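PDB 2XB4: adenylate kinase from Desulfovibrio gigas, which probably catalyses the reversible transfer of the terminal phosphate of ATP to AMP, giving two molecules of ADP, and carries a zinc ion. Local coordinates for residues E70-K75 / K102-N107. Numbering follows the deposited sequence.
Sequences ETLESK and KGMKIN
Glu73 and Met104 have the nearest CA atoms of the two segments, 8.9 Å apart, a gap bridged by side chains and one water. Residues 70-75 lie on helix 61-75, whereas 102-107 run without regular structure from the end of helix 89-101 to strand 108-113. Gly103, at positive phi (69°), takes the chain out of the helix through a Schellman motif, and the extended backbone that follows sends the side chain of Met104 toward helix 61-75. The CG of Met104 lies anti to the backbone N (chi1 -155°), and after an extended stretch the thioether bends at its last torsion. Its sulfur SD rests against Leu72, 4.0 Å from CB and nearly as close to CD1, while the methyl CE lies 3.6 Å from CG of Glu73, the two side chains set roughly perpendicular. Leu99 of helix 89-101 touches both Leu72 and Met104 and adds to this apolar patch.

Toward solvent the contact becomes polar. The Glu73 chain, extended beyond CG, carries its carboxylate past the methionine methyl to Lys102, where OE2 and NZ form a long salt bridge of 4.0 Å. A water bridges the same pair: it donates to Glu73 OE1 at 2.6 Å and weakly accepts from Lys102 NZ. The aliphatic CD of Lys102 also passes 3.9 Å from Glu73 OE2. Helix 61-75 in the CORE domain of this P-loop kinase thus meets the loop mainly through van der Waals packing around one thioether, with the exposed charge pair probably adding a modest, partly water-mediated attraction.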
loop_
_atom_site.group_PDB
_atom_site.type_symbol
_atom_site.label_atom_id
_atom_site.label_comp_id
_atom_site.label_asym_id
_atom_site.label_seq_id
_atom_site.Cartn_x
_atom_site.Cartn_y
_atom_site.Cartn_z
ATOM N N GLU A 70 7.276 33.239 -15.940
ATOM C CA GLU A 70 7.150 34.038 -14.732
ATOM C C GLU A 70 7.852 33.377 -13.552
ATOM O O GLU A 70 8.435 34.058 -12.702
ATOM C CB GLU A 70 5.677 34.279 -14.326
ATOM C CG GLU A 70 5.052 35.313 -15.239
ATOM C CD GLU A 70 3.766 35.983 -14.706
ATOM O OE1 GLU A 70 3.125 35.540 -13.681
ATOM O OE2 GLU A 70 3.359 36.965 -15.412
ATOM N N THR A 71 7.733 32.051 -13.445
ATOM C CA THR A 71 8.421 31.297 -12.379
ATOM C C THR A 71 9.930 31.313 -12.530
ATOM O O THR A 71 10.683 31.498 -11.561
ATOM C CB THR A 71 7.849 29.815 -12.340
ATOM O OG1 THR A 71 6.461 29.968 -11.972
ATOM C CG2 THR A 71 8.517 28.972 -11.207
ATOM N N LEU A 72 10.385 31.143 -13.759
ATOM C CA LEU A 72 11.835 31.209 -14.055
ATOM C C LEU A 72 12.443 32.562 -13.687
ATOM O O LEU A 72 13.556 32.632 -13.149
ATOM C CB LEU A 72 12.064 30.886 -15.512
ATOM C CG LEU A 72 11.764 29.475 -15.999
ATOM C CD1 LEU A 72 12.014 29.429 -17.557
ATOM C CD2 LEU A 72 12.529 28.314 -15.217
ATOM N N GLU A 73 11.694 33.638 -13.956
ATOM C CA GLU A 73 12.103 35.016 -13.616
ATOM C C GLU A 73 12.150 35.268 -12.130
ATOM O O GLU A 73 12.996 36.029 -11.638
ATOM C CB GLU A 73 11.157 36.028 -14.198
ATOM C CG GLU A 73 11.399 36.235 -15.642
ATOM C CD GLU A 73 10.434 37.236 -16.269
ATOM O OE1 GLU A 73 9.244 37.333 -15.818
ATOM O OE2 GLU A 73 10.888 37.935 -17.211
ATOM N N SER A 74 11.209 34.664 -11.440
ATOM C CA SER A 74 10.955 34.906 -10.031
ATOM C C SER A 74 11.842 33.973 -9.128
ATOM O O SER A 74 12.578 34.457 -8.276
ATOM C CB SER A 74 9.454 34.656 -9.823
ATOM O OG SER A 74 9.164 34.393 -8.480
ATOM N N LYS A 75 11.752 32.662 -9.321
ATOM C CA LYS A 75 12.494 31.678 -8.504
ATOM C C LYS A 75 13.880 31.378 -9.096
ATOM O O LYS A 75 14.784 30.938 -8.381
ATOM C CB LYS A 75 11.721 30.359 -8.343
ATOM C CG LYS A 75 10.389 30.428 -7.634
ATOM C CD LYS A 75 10.546 30.832 -6.161
ATOM C CE LYS A 75 9.179 31.027 -5.438
ATOM N NZ LYS A 75 8.070 31.406 -6.405
ATOM N N LYS A 102 12.489 37.049 -23.850
ATOM C CA LYS A 102 12.848 37.619 -22.525
ATOM C C LYS A 102 14.351 37.638 -22.307
ATOM O O LYS A 102 14.829 37.963 -21.181
ATOM C CB LYS A 102 12.229 36.779 -21.384
ATOM C CG LYS A 102 10.757 36.796 -21.311
ATOM C CD LYS A 102 10.137 38.128 -21.067
ATOM C CE LYS A 102 8.708 37.853 -20.563
ATOM N NZ LYS A 102 8.241 39.132 -19.931
ATOM N N GLY A 103 15.110 37.219 -23.323
ATOM C CA GLY A 103 16.573 37.277 -23.258
ATOM C C GLY A 103 17.137 36.296 -22.271
ATOM O O GLY A 103 18.196 36.514 -21.723
ATOM N N MET A 104 16.435 35.211 -22.038
ATOM C CA MET A 104 16.883 34.225 -21.070
ATOM C C MET A 104 17.573 33.073 -21.837
ATOM O O MET A 104 16.962 32.426 -22.701
ATOM C CB MET A 104 15.611 33.761 -20.333
ATOM C CG MET A 104 15.806 33.210 -18.940
ATOM S SD MET A 104 14.139 32.863 -18.280
ATOM C CE MET A 104 13.456 34.518 -18.027
ATOM N N LYS A 105 18.833 32.825 -21.533
ATOM C CA LYS A 105 19.667 31.895 -22.311
ATOM C C LYS A 105 19.713 30.520 -21.707
ATOM O O LYS A 105 19.862 30.358 -20.496
ATOM C CB LYS A 105 21.119 32.410 -22.476
ATOM C CG LYS A 105 21.251 33.553 -23.494
ATOM C CD LYS A 105 20.754 33.140 -24.933
ATOM C CE LYS A 105 21.631 33.596 -26.089
ATOM N NZ LYS A 105 21.263 35.014 -26.455
ATOM N N ILE A 106 19.604 29.528 -22.560
ATOM C CA ILE A 106 19.870 28.129 -22.146
ATOM C C ILE A 106 21.388 27.880 -22.222
ATOM O O ILE A 106 22.049 28.294 -23.208
ATOM C CB ILE A 106 19.205 27.144 -23.123
ATOM C CG1 ILE A 106 17.671 27.234 -23.058
ATOM C CG2 ILE A 106 19.626 25.671 -22.789
ATOM C CD1 ILE A 106 16.997 26.758 -24.453
ATOM N N ASN A 107 21.929 27.220 -21.199
ATOM C CA ASN A 107 23.368 26.938 -21.143
ATOM C C ASN A 107 23.625 25.464 -21.367
ATOM O O ASN A 107 24.614 25.116 -21.983
ATOM C CB ASN A 107 23.995 27.389 -19.799
ATOM C CG ASN A 107 23.864 28.893 -19.581
ATOM O OD1 ASN A 107 24.446 29.678 -20.313
ATOM N ND2 ASN A 107 23.022 29.295 -18.656
HETATM O O HOH W 1 7.474 36.940 -17.653
#